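Local coordinates for 3-dehydroshikimate dehydratase (Pseudomonas putida, PDB 5HMQ), which converts 3-dehydroshikimate to protocatechuate in the catabolism of quinate and shikimate, using a divalent metal ion and preferring cobalt, at residues C[7-12]-C[21-26]; C[46-51]-C[57-62]. One frame throughout, in Å; residues are numbered along the deposited sequence.

Contact 1. Residues C[7-12]-C[21-26]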
loop_
_atom_site.group_PDB
_atom_site.type_symbol
_atom_site.label_atom_id
_atom_site.label_comp_id
_atom_site.label_asym_id
_atom_site.label_seq_id
_atom_site.Cartn_x
_atom_site.Cartn_y
_atom_site.Cartn_z
ATOM N N ILE C 7 -17.722 -11.100 7.535
ATOM C CA ILE C 7 -16.929 -10.623 6.408
ATOM C C ILE C 7 -16.267 -11.824 5.749
ATOM O O ILE C 7 -15.802 -12.743 6.429
ATOM C CB ILE C 7 -15.893 -9.566 6.857
ATOM C CG1 ILE C 7 -15.007 -9.135 5.678
ATOM C CG2 ILE C 7 -15.059 -10.082 8.014
ATOM C CD1 ILE C 7 -14.086 -7.972 6.011
ATOM N N ALA C 8 -16.247 -11.828 4.417
ATOM C CA ALA C 8 -15.598 -12.914 3.690
ATOM C C ALA C 8 -14.081 -12.796 3.797
ATOM O O ALA C 8 -13.522 -11.696 3.761
ATOM C CB ALA C 8 -16.025 -12.913 2.223
ATOM N N THR C 9 -13.413 -13.944 3.939
ATOM C CA THR C 9 -11.958 -13.941 4.072
ATOM C C THR C 9 -11.274 -13.405 2.822
ATOM O O THR C 9 -10.146 -12.904 2.899
ATOM C CB THR C 9 -11.446 -15.346 4.389
ATOM O OG1 THR C 9 -11.964 -16.273 3.428
ATOM C CG2 THR C 9 -11.855 -15.768 5.783
ATOM N N VAL C 10 -11.928 -13.505 1.663
ATOM C CA VAL C 10 -11.355 -12.968 0.435
ATOM C C VAL C 10 -11.219 -11.449 0.492
ATOM O O VAL C 10 -10.498 -10.862 -0.321
ATOM C CB VAL C 10 -12.199 -13.416 -0.780
ATOM C CG1 VAL C 10 -13.487 -12.612 -0.873
ATOM C CG2 VAL C 10 -11.388 -13.326 -2.069
ATOM N N SER C 11 -11.886 -10.794 1.446
ATOM C CA SER C 11 -11.791 -9.347 1.603
ATOM C C SER C 11 -10.492 -8.901 2.261
ATOM O O SER C 11 -10.223 -7.696 2.304
ATOM C CB SER C 11 -12.979 -8.824 2.419
ATOM O OG SER C 11 -14.211 -9.246 1.860
ATOM N N LEU C 12 -9.691 -9.830 2.771
ATOM C CA LEU C 12 -8.457 -9.516 3.473
ATOM C C LEU C 12 -7.296 -10.254 2.821
ATOM O O LEU C 12 -7.482 -11.140 1.983
ATOM C CB LEU C 12 -8.550 -9.896 4.956
ATOM C CG LEU C 12 -9.757 -9.397 5.749
ATOM C CD1 LEU C 12 -9.745 -9.981 7.157
ATOM C CD2 LEU C 12 -9.788 -7.882 5.793
ATOM N N GLU C 21 -8.044 -14.049 13.167
ATOM C CA GLU C 21 -7.765 -13.247 14.355
ATOM C C GLU C 21 -8.108 -11.783 14.131
ATOM O O GLU C 21 -8.683 -11.139 15.013
ATOM C CB GLU C 21 -6.307 -13.401 14.794
ATOM C CG GLU C 21 -6.010 -14.772 15.373
ATOM C CD GLU C 21 -4.515 -14.988 15.604
ATOM O OE1 GLU C 21 -3.749 -14.016 15.459
ATOM O OE2 GLU C 21 -4.131 -16.101 15.986
ATOM N N ALA C 22 -7.772 -11.240 12.961
ATOM C CA ALA C 22 -8.128 -9.853 12.666
ATOM C C ALA C 22 -9.643 -9.663 12.626
ATOM O O ALA C 22 -10.167 -8.657 13.120
ATOM C CB ALA C 22 -7.495 -9.417 11.343
ATOM N N ILE C 23 -10.361 -10.621 12.034
ATOM C CA ILE C 23 -11.817 -10.528 11.955
ATOM C C ILE C 23 -12.424 -10.496 13.354
ATOM O O ILE C 23 -13.302 -9.678 13.651
ATOM C CB ILE C 23 -12.378 -11.693 11.120
ATOM C CG1 ILE C 23 -12.001 -11.526 9.647
ATOM C CG2 ILE C 23 -13.884 -11.788 11.273
ATOM C CD1 ILE C 23 -12.250 -12.758 8.806
ATOM N N ALA C 24 -11.949 -11.376 14.239
ATOM C CA ALA C 24 -12.451 -11.389 15.610
ATOM C C ALA C 24 -12.046 -10.127 16.362
ATOM O O ALA C 24 -12.864 -9.539 17.081
ATOM C CB ALA C 24 -11.955 -12.636 16.343
ATOM N N ALA C 25 -10.785 -9.704 16.219
ATOM C CA ALA C 25 -10.309 -8.521 16.930
ATOM C C ALA C 25 -11.072 -7.266 16.522
ATOM O O ALA C 25 -11.220 -6.342 17.329
ATOM C CB ALA C 25 -8.812 -8.332 16.692
ATOM N N ALA C 26 -11.554 -7.209 15.281
ATOM C CA ALA C 26 -12.303 -6.052 14.812
ATOM C C ALA C 26 -13.727 -6.008 15.350
ATOM O O ALA C 26 -14.394 -4.977 15.208
ATOM C CB ALA C 26 -12.329 -6.027 13.282
#

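Contact 2. Residues C[46-51]-C[57-62]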
loop_
_atom_site.group_PDB
_atom_site.type_symbol
_atom_site.label_atom_id
_atom_site.label_comp_id
_atom_site.label_asym_id
_atom_site.label_seq_id
_atom_site.Cartn_x
_atom_site.Cartn_y
_atom_site.Cartn_z
ATOM N N ARG C 46 -11.330 -28.976 10.321
ATOM C CA ARG C 46 -11.779 -28.988 11.704
ATOM C C ARG C 46 -10.924 -28.071 12.570
ATOM O O ARG C 46 -11.429 -27.461 13.519
ATOM C CB ARG C 46 -11.754 -30.413 12.236
ATOM C CG ARG C 46 -12.109 -30.519 13.703
ATOM C CD ARG C 46 -12.163 -31.963 14.133
ATOM N NE ARG C 46 -12.997 -32.142 15.292
ATOM C CZ ARG C 46 -12.541 -32.639 16.444
ATOM N NH1 ARG C 46 -11.260 -33.014 16.573
ATOM N NH2 ARG C 46 -13.367 -32.773 17.489
ATOM N N GLN C 47 -9.630 -27.955 12.260
ATOM C CA GLN C 47 -8.795 -26.980 12.953
ATOM C C GLN C 47 -9.259 -25.557 12.674
ATOM O O GLN C 47 -9.125 -24.685 13.539
ATOM C CB GLN C 47 -7.331 -27.175 12.559
ATOM C CG GLN C 47 -6.727 -28.453 13.122
ATOM C CD GLN C 47 -5.309 -28.694 12.649
ATOM O OE1 GLN C 47 -5.060 -28.875 11.457
ATOM N NE2 GLN C 47 -4.368 -28.702 13.586
ATOM N N VAL C 48 -9.797 -25.297 11.480
ATOM C CA VAL C 48 -10.408 -23.997 11.219
ATOM C C VAL C 48 -11.620 -23.797 12.119
ATOM O O VAL C 48 -11.807 -22.724 12.708
ATOM C CB VAL C 48 -10.785 -23.863 9.732
ATOM C CG1 VAL C 48 -11.484 -22.535 9.483
ATOM C CG2 VAL C 48 -9.551 -23.980 8.867
ATOM N N ARG C 49 -12.452 -24.833 12.253
ATOM C CA ARG C 49 -13.599 -24.760 13.153
ATOM C C ARG C 49 -13.159 -24.474 14.582
ATOM O O ARG C 49 -13.811 -23.705 15.299
ATOM C CB ARG C 49 -14.398 -26.060 13.087
ATOM C CG ARG C 49 -15.593 -26.103 14.017
ATOM C CD ARG C 49 -16.329 -27.426 13.901
ATOM N NE ARG C 49 -17.631 -27.378 14.560
ATOM C CZ ARG C 49 -18.524 -28.361 14.522
ATOM N NH1 ARG C 49 -18.256 -29.476 13.857
ATOM N NH2 ARG C 49 -19.685 -28.229 15.149
ATOM N N GLN C 50 -12.055 -25.085 15.014
ATOM C CA GLN C 50 -11.574 -24.860 16.373
ATOM C C GLN C 50 -11.075 -23.431 16.555
ATOM O O GLN C 50 -11.322 -22.812 17.597
ATOM C CB GLN C 50 -10.474 -25.864 16.717
ATOM C CG GLN C 50 -10.067 -25.843 18.177
ATOM C CD GLN C 50 -11.212 -26.222 19.099
ATOM O OE1 GLN C 50 -11.832 -27.274 18.939
ATOM N NE2 GLN C 50 -11.504 -25.359 20.068
HETATM N N MSE C 51 -10.374 -22.891 15.560
HETATM C CA MSE C 51 -9.881 -21.517 15.631
HETATM C C MSE C 51 -11.028 -20.519 15.782
HETATM O O MSE C 51 -10.947 -19.590 16.584
HETATM C CB MSE C 51 -9.049 -21.167 14.393
HETATM C CG MSE C 51 -7.662 -21.786 14.370
HETATM SE SE MSE C 51 -6.495 -21.010 13.004
HETATM C CE MSE C 51 -7.386 -21.682 11.408
ATOM N N ILE C 57 -15.991 -16.390 16.998
ATOM C CA ILE C 57 -16.695 -16.016 15.780
ATOM C C ILE C 57 -17.253 -17.277 15.139
ATOM O O ILE C 57 -16.658 -18.357 15.219
ATOM C CB ILE C 57 -15.796 -15.244 14.787
ATOM C CG1 ILE C 57 -14.585 -16.090 14.382
ATOM C CG2 ILE C 57 -15.360 -13.913 15.382
ATOM C CD1 ILE C 57 -13.723 -15.449 13.312
ATOM N N ALA C 58 -18.412 -17.135 14.506
ATOM C CA ALA C 58 -19.061 -18.238 13.817
ATOM C C ALA C 58 -18.677 -18.243 12.343
ATOM O O ALA C 58 -18.318 -17.212 11.770
ATOM C CB ALA C 58 -20.581 -18.147 13.958
ATOM N N ILE C 59 -18.726 -19.425 11.736
ATOM C CA ILE C 59 -18.566 -19.559 10.292
ATOM C C ILE C 59 -19.967 -19.503 9.695
ATOM O O ILE C 59 -20.715 -20.480 9.738
ATOM C CB ILE C 59 -17.826 -20.841 9.912
ATOM C CG1 ILE C 59 -16.420 -20.834 10.513
ATOM C CG2 ILE C 59 -17.752 -20.982 8.398
ATOM C CD1 ILE C 59 -15.609 -22.074 10.188
ATOM N N THR C 60 -20.327 -18.347 9.142
ATOM C CA THR C 60 -21.691 -18.095 8.696
ATOM C C THR C 60 -21.953 -18.521 7.257
ATOM O O THR C 60 -23.120 -18.567 6.849
ATOM C CB THR C 60 -22.026 -16.606 8.846
ATOM O OG1 THR C 60 -21.150 -15.834 8.015
ATOM C CG2 THR C 60 -21.854 -16.162 10.290
ATOM N N LEU C 61 -20.915 -18.839 6.485
ATOM C CA LEU C 61 -21.101 -19.199 5.085
ATOM C C LEU C 61 -19.829 -19.830 4.541
ATOM O O LEU C 61 -18.723 -19.421 4.903
ATOM C CB LEU C 61 -21.478 -17.970 4.242
ATOM C CG LEU C 61 -21.555 -18.162 2.728
ATOM C CD1 LEU C 61 -22.723 -19.051 2.342
ATOM C CD2 LEU C 61 -21.639 -16.821 2.018
ATOM N N PHE C 62 -20.000 -20.821 3.670
ATOM C CA PHE C 62 -18.918 -21.385 2.877
ATOM C C PHE C 62 -19.181 -21.050 1.416
ATOM O O PHE C 62 -20.308 -21.203 0.935
ATOM C CB PHE C 62 -18.818 -22.900 3.072
ATOM C CG PHE C 62 -17.807 -23.561 2.176
ATOM C CD1 PHE C 62 -16.456 -23.494 2.469
ATOM C CD2 PHE C 62 -18.207 -24.239 1.036
ATOM C CE1 PHE C 62 -15.521 -24.097 1.650
ATOM C CE2 PHE C 62 -17.278 -24.843 0.209
ATOM C CZ PHE C 62 -15.932 -24.771 0.518
#

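Contact 1. Residues C[7-12]-C[21-26]
The backbones of 7-12 and 21-26 approach most closely at Ile7, in strand 6-8, and Ile23, in helix 16-25, whose CA atoms are 7.5 Å apart. Ile23 projects from the helix as a single apolar knob against three side chains of 7-12. Its CG1 receives Leu12 CD1 at 3.7 Å and, from the strand, Ile7 CG2 at 3.8 Å. The methyl branch of Ile7 does this work because its CG1 is turned opposite the backbone N (chi1 177°), which leaves CG2 to face the helix. That same methyl also lies 3.9 Å from Ile23 CG2, lodging in the fork of the isoleucine. This is the first strand-to-helix step of the TIM barrel: the chain leaves strand 6-8, makes a 3-10 turn at 9-11 and enters the helix that leads back to strand 30-34. Thr9, within the turn, adds a looser touch, CG2 to Ile23 CD1 at 4.3 Å, while its OG1 is turned to Asp37 and the backbone N of Phe34. Lys19, one helical turn before Ile23, holds the 3-10 segment through hydrogen bonds from NZ to the carbonyl oxygens of Thr9 and Leu12.

Contact 2. Residues C[46-51]-C[57-62]
Ile59 of strand 58-66 meets Val48 and Arg49 of helix 45-55 almost entirely through one methyl group, and the CA atoms of Arg49 and Ile59 stand 7.7 Å apart. From its CB the side chain heads toward the helix, but CB itself remains 6.6 Å from Arg49 CA. At the branch, CG1 takes the helix-facing course, lying opposite the carbonyl carbon (chi1 -61°), whereas CG2 points elsewhere and makes no contact with 46-51. CG1 shortens the gap without closing it, its nearest valine methyl, Val48 CG1, being 5.3 Å away. The fully extended second torsion (chi2 180°) then carries CD1 out to the helix surface. There CD1 meets Val48 CG1 at 4.2 Å, an ordinary van der Waals contact between two methyl groups, and reaches 4.5 Å from Arg49 CA, so that the tip rests against the helix backbone as well as against a side chain. Val48 offers CG1 alone to this contact, since its CG2 is 6.5 Å from Ile59 CD1. Arg49 takes part through its main chain; even its CB, the nearest side-chain atom, stays 5.1 Å from Ile59 CD1. The interface is therefore small and apolar, and lies where the helix layer gives way to solvent at Arg49. In the barrel, helix 45-55, which follows the short helix 35-40, completes the beta-alpha-beta crossover from strand 30-34 to strand 58-66, and Ile33 of the first strand touches both Val48 and Ile59. Val48 is flanked in addition by Leu16 of helix 16-25 and Leu93 of helix 76-93, placing it in the seam between the neighbouring helices and the parallel sheet beneath.

How the contacts relate
Contacts 1 and 2, centred about 12 Å apart, both join an outer helix to the parallel barrel sheet: contact 1 pairs strand 6-8 with the helix after it, contact 2 helix 45-55 with the strand after it. Both are apolar, yet contact 1 is wholly buried (179 Å², both sides summed), whereas contact 2 reaches solvent at Arg49 and buries 88 Å². In contact 1 the helix supplies the central isoleucine; in contact 2 the strand does. Contact 1 lies nearer the chemistry, the side chain of Ile7 being about 7 Å from that of the metal ligand Glu241. They touch where Ala24 CB packs on Ile57 CG2 at 3.8 Å, bringing helix 16-25 against the residue leading into strand 58-66.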